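Local coordinates for D-isomer specific 2-hydroxyacid dehydrogenase NAD-binding (Xanthobacter autotrophicus, PDB 4XA8), which probably acts as an NAD(P)-dependent oxidoreductase of the D-isomer specific 2-hydroxyacid dehydrogenase family, with a Rossmann-type domain that binds the cofactor, at residues D169-S174 / P193-G198; E219-L224 / G251-A256. One frame throughout, in Å; residues are numbered along the deposited sequence.

Contact 1: D169-S174 / P193-G198; sequences DVRGWS and PGFLAG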
ATOM      1  N   ASP A 169      -3.892  10.113  12.294  1.00 23.15           N
ATOM      2  CA  ASP A 169      -3.735  11.466  12.839  1.00 25.58           C
ATOM      3  C   ASP A 169      -2.784  12.252  11.889  1.00 24.68           C
ATOM      4  O   ASP A 169      -1.547  12.203  12.044  1.00 24.71           O
ATOM      5  CB  ASP A 169      -3.182  11.357  14.266  1.00 27.37           C
ATOM      6  CG  ASP A 169      -3.056  12.706  14.972  1.00 31.04           C
ATOM      7  OD1 ASP A 169      -3.242  13.774  14.347  1.00 30.03           O
ATOM      8  OD2 ASP A 169      -2.690  12.669  16.154  1.00 30.56           O
ATOM      9  N   VAL A 170      -3.369  12.883  10.863  1.00 24.00           N
ATOM     10  CA  VAL A 170      -2.589  13.457   9.750  1.00 23.16           C
ATOM     11  C   VAL A 170      -2.245  14.922  10.052  1.00 24.45           C
ATOM     12  O   VAL A 170      -3.105  15.712  10.448  1.00 24.36           O
ATOM     13  CB  VAL A 170      -3.310  13.314   8.395  1.00 24.18           C
ATOM     14  CG1 VAL A 170      -2.481  13.860   7.236  1.00 24.20           C
ATOM     15  CG2 VAL A 170      -3.675  11.873   8.132  1.00 25.26           C
ATOM     16  N   ARG A 171      -0.956  15.238   9.936  1.00 23.72           N
ATOM     17  CA  ARG A 171      -0.485  16.604  10.056  1.00 24.83           C
ATOM     18  C   ARG A 171       0.167  17.007   8.766  1.00 22.73           C
ATOM     19  O   ARG A 171       0.618  16.158   8.034  1.00 21.99           O
ATOM     20  CB  ARG A 171       0.440  16.782  11.302  1.00 26.52           C
ATOM     21  CG  ARG A 171       1.449  15.657  11.511  1.00 29.26           C
ATOM     22  CD  ARG A 171       2.490  15.895  12.624  1.00 31.74           C
ATOM     23  NE  ARG A 171       1.806  16.055  13.867  1.00 30.72           N
ATOM     24  CZ  ARG A 171       2.226  16.658  14.956  1.00 32.13           C
ATOM     25  NH1 ARG A 171       3.461  17.161  15.126  1.00 30.78           N
ATOM     26  NH2 ARG A 171       1.361  16.710  15.935  1.00 31.31           N
ATOM     27  N   GLY A 172       0.247  18.308   8.495  1.00 22.18           N
ATOM     28  CA  GLY A 172       0.982  18.778   7.359  1.00 23.10           C
ATOM     29  C   GLY A 172       1.795  20.011   7.742  1.00 23.87           C
ATOM     30  O   GLY A 172       1.458  20.736   8.711  1.00 24.58           O
ATOM     31  N   TRP A 173       2.804  20.263   6.931  1.00 23.49           N
ATOM     32  CA  TRP A 173       3.668  21.430   7.052  1.00 24.27           C
ATOM     33  C   TRP A 173       3.799  22.145   5.749  1.00 25.36           C
ATOM     34  O   TRP A 173       3.973  21.536   4.679  1.00 24.35           O
ATOM     35  CB  TRP A 173       5.070  21.048   7.578  1.00 24.43           C
ATOM     36  CG  TRP A 173       5.902  22.255   7.812  1.00 25.59           C
ATOM     37  CD1 TRP A 173       5.970  22.992   8.958  1.00 26.31           C
ATOM     38  CD2 TRP A 173       6.741  22.933   6.855  1.00 27.28           C
ATOM     39  NE1 TRP A 173       6.809  24.042   8.799  1.00 27.52           N
ATOM     40  CE2 TRP A 173       7.303  24.053   7.527  1.00 28.46           C
ATOM     41  CE3 TRP A 173       7.075  22.698   5.517  1.00 27.50           C
ATOM     42  CZ2 TRP A 173       8.168  24.981   6.892  1.00 30.77           C
ATOM     43  CZ3 TRP A 173       7.967  23.618   4.870  1.00 30.11           C
ATOM     44  CH2 TRP A 173       8.508  24.732   5.567  1.00 31.38           C
ATOM     45  N   SER A 174       3.748  23.464   5.823  1.00 27.06           N
ATOM     46  CA  SER A 174       3.960  24.271   4.640  1.00 29.46           C
ATOM     47  C   SER A 174       4.653  25.544   5.064  1.00 30.55           C
ATOM     48  O   SER A 174       4.656  25.889   6.218  1.00 28.60           O
ATOM     49  CB  SER A 174       2.622  24.615   3.992  1.00 31.50           C
ATOM     50  OG  SER A 174       2.884  25.443   2.841  1.00 37.34           O
ATOM     51  N   PRO A 193      10.396  22.177  13.728  1.00 31.23           N
ATOM     52  CA  PRO A 193      10.776  21.206  14.743  1.00 31.79           C
ATOM     53  C   PRO A 193       9.619  20.535  15.467  1.00 30.20           C
ATOM     54  O   PRO A 193       9.646  19.333  15.592  1.00 29.92           O
ATOM     55  CB  PRO A 193      11.628  22.025  15.720  1.00 34.72           C
ATOM     56  CG  PRO A 193      12.223  23.077  14.864  1.00 35.08           C
ATOM     57  CD  PRO A 193      11.089  23.459  13.945  1.00 33.76           C
ATOM     58  N   GLY A 194       8.605  21.290  15.896  1.00 29.95           N
ATOM     59  CA  GLY A 194       7.461  20.676  16.582  1.00 28.76           C
ATOM     60  C   GLY A 194       6.659  19.777  15.626  1.00 26.41           C
ATOM     61  O   GLY A 194       6.166  18.724  16.028  1.00 26.72           O
ATOM     62  N   PHE A 195       6.544  20.173  14.358  1.00 26.06           N
ATOM     63  CA  PHE A 195       5.859  19.353  13.329  1.00 25.60           C
ATOM     64  C   PHE A 195       6.559  17.993  13.192  1.00 25.62           C
ATOM     65  O   PHE A 195       5.886  16.943  13.218  1.00 24.65           O
ATOM     66  CB  PHE A 195       5.811  20.041  11.953  1.00 25.50           C
ATOM     67  CG  PHE A 195       5.491  19.109  10.783  1.00 22.95           C
ATOM     68  CD1 PHE A 195       4.185  18.753  10.520  1.00 25.06           C
ATOM     69  CD2 PHE A 195       6.495  18.608   9.951  1.00 23.90           C
ATOM     70  CE1 PHE A 195       3.878  17.876   9.476  1.00 23.97           C
ATOM     71  CE2 PHE A 195       6.185  17.748   8.880  1.00 24.65           C
ATOM     72  CZ  PHE A 195       4.866  17.390   8.664  1.00 22.70           C
ATOM     73  N   LEU A 196       7.885  18.022  13.049  1.00 24.69           N
ATOM     74  CA  LEU A 196       8.660  16.782  12.917  1.00 26.78           C
ATOM     75  C   LEU A 196       8.642  15.936  14.211  1.00 28.81           C
ATOM     76  O   LEU A 196       8.543  14.704  14.136  1.00 26.45           O
ATOM     77  CB  LEU A 196      10.109  17.098  12.559  1.00 26.33           C
ATOM     78  CG  LEU A 196      10.288  17.691  11.148  1.00 25.84           C
ATOM     79  CD1 LEU A 196      11.692  18.274  10.969  1.00 26.26           C
ATOM     80  CD2 LEU A 196       9.966  16.686  10.078  1.00 25.27           C
ATOM     81  N   ALA A 197       8.803  16.585  15.375  1.00 27.78           N
ATOM     82  CA  ALA A 197       8.869  15.835  16.637  1.00 29.73           C
ATOM     83  C   ALA A 197       7.622  15.011  16.901  1.00 30.71           C
ATOM     84  O   ALA A 197       7.689  13.992  17.609  1.00 30.29           O
ATOM     85  CB  ALA A 197       9.130  16.780  17.802  1.00 31.54           C
ATOM     86  N   GLY A 198       6.471  15.426  16.377  1.00 29.33           N
ATOM     87  CA  GLY A 198       5.222  14.633  16.599  1.00 29.93           C
ATOM     88  C   GLY A 198       4.827  13.725  15.440  1.00 29.64           C
ATOM     89  O   GLY A 198       3.733  13.154  15.431  1.00 34.19           O
TER
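Phe195 turns one face of its ring to Trp173, whose CB stands 3.5 Å from the ring centroid and only 4° off the normal, a CH-pi contact. The Phe195 ring gets there because its CG is anti to the backbone N (chi1 163°), which carries it from helix 192-197 over to strand 169-174. There Phe195 CE1 comes within 3.5 Å of the backbone C of Gly172. The indole of Trp173 leads away from the helix, and its NE1 is hydrogen-bonded to Gly188 O.

Arg171 runs past Phe195 in the opposite direction, with CG 3.9 Å from Phe195 CE1. A bend at chi3 brings the guanidinium to the last turn of the helix, where Arg171 NH1 donates to Phe195 O at 3.1 Å in a nearly straight bond (N-H...O 166°) lying close to the guanidinium plane. Gly198 CA, 3.4 Å from Arg171 NH1, sits over a guanidinium face, so the cation lies against bare backbone. Replacing Arg171 by a leucine would probably leave Phe195 O with Ser199 OG but without its charged donor, and open a gap beside Gly198.

Here helix 192-197 packs on strand 169-174 of the Rossmann-type domain's parallel sheet, and the chemistry is divided: the aromatic ring packs apolarly on the strand, while a cation is bonded to a carbonyl, Phe195 O, near the helix C-terminus, where the helix dipole would be expected to favour positive charge.

Contact 2: E219-L224 / G251-A256; sequences ERLAHL and GHIAEA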
ATOM      1  N   GLU A 219      20.259  18.338  11.218  1.00 40.35           N
ATOM      2  CA  GLU A 219      19.543  19.007  12.302  1.00 40.78           C
ATOM      3  C   GLU A 219      18.022  18.712  12.293  1.00 36.99           C
ATOM      4  O   GLU A 219      17.429  18.443  13.348  1.00 35.51           O
ATOM      5  CB  GLU A 219      19.794  20.503  12.207  1.00 45.93           C
ATOM      6  CG  GLU A 219      19.188  21.325  13.332  1.00 50.63           C
ATOM      7  CD  GLU A 219      19.392  22.799  13.095  1.00 55.88           C
ATOM      8  OE1 GLU A 219      20.555  23.179  12.901  1.00 59.65           O
ATOM      9  OE2 GLU A 219      18.404  23.562  13.065  1.00 61.47           O
ATOM     10  N   ARG A 220      17.406  18.756  11.114  1.00 34.97           N
ATOM     11  CA  ARG A 220      15.952  18.503  10.974  1.00 32.56           C
ATOM     12  C   ARG A 220      15.588  17.041  11.160  1.00 31.23           C
ATOM     13  O   ARG A 220      14.547  16.725  11.760  1.00 31.00           O
ATOM     14  CB  ARG A 220      15.433  18.956   9.615  1.00 33.78           C
ATOM     15  CG  ARG A 220      14.940  20.404   9.619  1.00 36.96           C
ATOM     16  CD  ARG A 220      16.059  21.360   9.753  1.00 41.10           C
ATOM     17  NE  ARG A 220      15.672  22.766   9.676  1.00 44.83           N
ATOM     18  CZ  ARG A 220      15.890  23.569   8.630  1.00 47.69           C
ATOM     19  NH1 ARG A 220      16.443  23.128   7.510  1.00 43.73           N
ATOM     20  NH2 ARG A 220      15.564  24.854   8.708  1.00 51.15           N
ATOM     21  N   LEU A 221      16.389  16.151  10.588  1.00 31.15           N
ATOM     22  CA  LEU A 221      16.203  14.740  10.838  1.00 31.64           C
ATOM     23  C   LEU A 221      16.241  14.369  12.349  1.00 32.89           C
ATOM     24  O   LEU A 221      15.512  13.460  12.805  1.00 31.79           O
ATOM     25  CB  LEU A 221      17.243  13.920  10.077  1.00 33.67           C
ATOM     26  CG  LEU A 221      17.155  13.863   8.537  1.00 34.58           C
ATOM     27  CD1 LEU A 221      18.404  13.154   8.002  1.00 37.65           C
ATOM     28  CD2 LEU A 221      15.897  13.149   8.082  1.00 33.63           C
ATOM     29  N   ALA A 222      17.133  15.023  13.100  1.00 32.88           N
ATOM     30  CA  ALA A 222      17.241  14.779  14.516  1.00 33.29           C
ATOM     31  C   ALA A 222      15.991  15.223  15.305  1.00 33.89           C
ATOM     32  O   ALA A 222      15.768  14.730  16.400  1.00 35.48           O
ATOM     33  CB  ALA A 222      18.487  15.441  15.064  1.00 35.23           C
ATOM     34  N   HIS A 223      15.152  16.088  14.736  1.00 33.15           N
ATOM     35  CA  HIS A 223      13.896  16.496  15.388  1.00 31.96           C
ATOM     36  C   HIS A 223      12.815  15.437  15.344  1.00 30.99           C
ATOM     37  O   HIS A 223      11.892  15.462  16.147  1.00 32.29           O
ATOM     38  CB  HIS A 223      13.319  17.724  14.705  1.00 32.32           C
ATOM     39  CG  HIS A 223      14.122  18.961  14.901  1.00 34.72           C
ATOM     40  ND1 HIS A 223      14.626  19.327  16.127  1.00 36.97           N
ATOM     41  CD2 HIS A 223      14.454  19.949  14.045  1.00 35.74           C
ATOM     42  CE1 HIS A 223      15.265  20.477  16.010  1.00 37.00           C
ATOM     43  NE2 HIS A 223      15.169  20.875  14.752  1.00 37.00           N
ATOM     44  N   LEU A 224      12.893  14.552  14.364  1.00 30.06           N
ATOM     45  CA  LEU A 224      12.015  13.397  14.325  1.00 30.00           C
ATOM     46  C   LEU A 224      12.194  12.562  15.571  1.00 29.28           C
ATOM     47  O   LEU A 224      13.284  12.492  16.094  1.00 32.18           O
ATOM     48  CB  LEU A 224      12.342  12.554  13.094  1.00 27.98           C
ATOM     49  CG  LEU A 224      12.001  13.163  11.736  1.00 26.13           C
ATOM     50  CD1 LEU A 224      12.679  12.342  10.644  1.00 26.60           C
ATOM     51  CD2 LEU A 224      10.473  13.200  11.576  1.00 26.38           C
ATOM     52  N   GLY A 251      19.831   4.007  13.864  1.00 39.13           N
ATOM     53  CA  GLY A 251      18.518   3.605  14.305  1.00 37.99           C
ATOM     54  C   GLY A 251      17.625   4.778  14.658  1.00 37.12           C
ATOM     55  O   GLY A 251      16.546   4.562  15.152  1.00 37.57           O
ATOM     56  N   HIS A 252      18.051   6.010  14.393  1.00 34.59           N
ATOM     57  CA  HIS A 252      17.186   7.146  14.611  1.00 34.33           C
ATOM     58  C   HIS A 252      15.944   7.092  13.715  1.00 32.00           C
ATOM     59  O   HIS A 252      14.848   7.415  14.143  1.00 30.69           O
ATOM     60  CB  HIS A 252      17.928   8.501  14.455  1.00 35.48           C
ATOM     61  CG  HIS A 252      17.098   9.656  14.900  1.00 35.41           C
ATOM     62  ND1 HIS A 252      16.651   9.771  16.197  1.00 36.83           N
ATOM     63  CD2 HIS A 252      16.539  10.685  14.215  1.00 34.79           C
ATOM     64  CE1 HIS A 252      15.898  10.852  16.304  1.00 35.65           C
ATOM     65  NE2 HIS A 252      15.799  11.414  15.116  1.00 34.34           N
ATOM     66  N   ILE A 253      16.136   6.716  12.457  1.00 31.70           N
ATOM     67  CA  ILE A 253      15.048   6.404  11.569  1.00 29.51           C
ATOM     68  C   ILE A 253      15.070   4.910  11.521  1.00 29.43           C
ATOM     69  O   ILE A 253      16.103   4.310  11.202  1.00 30.18           O
ATOM     70  CB  ILE A 253      15.260   7.049  10.186  1.00 29.25           C
ATOM     71  CG1 ILE A 253      15.099   8.572  10.312  1.00 30.99           C
ATOM     72  CG2 ILE A 253      14.236   6.572   9.185  1.00 28.75           C
ATOM     73  CD1 ILE A 253      15.389   9.355   9.072  1.00 32.18           C
ATOM     74  N   ALA A 254      13.917   4.309  11.823  1.00 27.99           N
ATOM     75  CA  ALA A 254      13.783   2.863  11.875  1.00 27.99           C
ATOM     76  C   ALA A 254      13.682   2.187  10.488  1.00 26.95           C
ATOM     77  O   ALA A 254      14.192   1.043  10.275  1.00 26.96           O
ATOM     78  CB  ALA A 254      12.591   2.484  12.728  1.00 28.02           C
ATOM     79  N   GLU A 255      13.009   2.858   9.572  1.00 27.30           N
ATOM     80  CA  GLU A 255      12.789   2.337   8.233  1.00 27.29           C
ATOM     81  C   GLU A 255      12.408   3.440   7.273  1.00 25.25           C
ATOM     82  O   GLU A 255      11.979   4.510   7.685  1.00 25.35           O
ATOM     83  CB  GLU A 255      11.727   1.176   8.231  1.00 31.00           C
ATOM     84  CG  GLU A 255      10.534   1.397   9.099  1.00 33.05           C
ATOM     85  CD  GLU A 255       9.563   0.199   9.195  1.00 34.99           C
ATOM     86  OE1 GLU A 255       8.418   0.354   8.721  1.00 30.63           O
ATOM     87  OE2 GLU A 255       9.916  -0.881   9.751  1.00 35.45           O
ATOM     88  N   ALA A 256      12.585   3.184   5.978  1.00 23.38           N
ATOM     89  CA  ALA A 256      12.342   4.165   4.981  1.00 24.54           C
ATOM     90  C   ALA A 256      11.905   3.546   3.668  1.00 24.51           C
ATOM     91  O   ALA A 256      12.173   2.348   3.375  1.00 24.33           O
ATOM     92  CB  ALA A 256      13.611   5.007   4.748  1.00 24.30           C
TER
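His252 directs one corner of its imidazole, NE2, at two carbonyls at the C-terminal end of helix 218-223, Leu221 O in its last turn and Leu224 O just beyond it. Both lie at the ring's edge, near its plane, the first toward CD2 and the second toward CE1. The bond from His252 NE2 to Leu221 O measures 3.1 Å but is weak, since its N-H...O angle is only 123°. Leu224 O is also close, 2.9 Å from His252 NE2. CG of His252 is anti to the backbone N (chi1 -170°), an extended setting that lets the ring span the distance from its own backbone to the helix end. Leu221 O also accepts a hydrogen bond from the backbone N of Leu224, 3.2 Å away, so the imidazole joins a carbonyl already used in the final turn.

The setting is that of successive beta-alpha-beta units in a Rossmann-type fold. Helix 218-223 leads into strand 228-232, and helix 241-250 into its parallel neighbour, strand 253-258. Gly251 ends helix 241-250 in a Schellman motif, its positive phi of 82° taking the chain out of the helix just ahead of His252 and the strand.

Behind the imidazole the contact turns apolar. Leu221 and Ile253 cross at about a right angle, meeting by single methyls, CD2 of Leu221 and CD1 of Ile253, 4.0 Å apart. Ile253 CD1 also faces Leu224 CD1 at 4.3 Å, so one isoleucine methyl serves both leucines. With CG1 anti to the carbonyl carbon and the chain extended at chi2, CD1 of Ile253 is carried toward them. Ile253 is further packed by Leu244, Ala247 and Leu248 of helix 241-250, and Phe230 of strand 228-232 touches both Ile253 and Leu221.

Contacts 1 and 2 follow one another along the chain, serve the same parallel sheet, and have centres 14 Å apart. Helix 192-197 meets helix 218-223 and the residue after it: Leu196 CD1 lies 3.3 Å from Arg220 O, and Leu196 O is 3.5 Å from Leu224 CD2. Pro193 CG packs 3.7 Å from His223 NE2. Their relation to the cofactor differs. In contact 1 the side chain of Trp173 is about 4 Å from that of Arg175, an NADPH-binding residue, and Gly172 also lies near the side chain of Leu152, another; no NADPH is bound to this chain. Contact 2 lies away from the cofactor residues, at the N-terminal end of strand 253-258, while Asp259 follows that strand's C-terminal end.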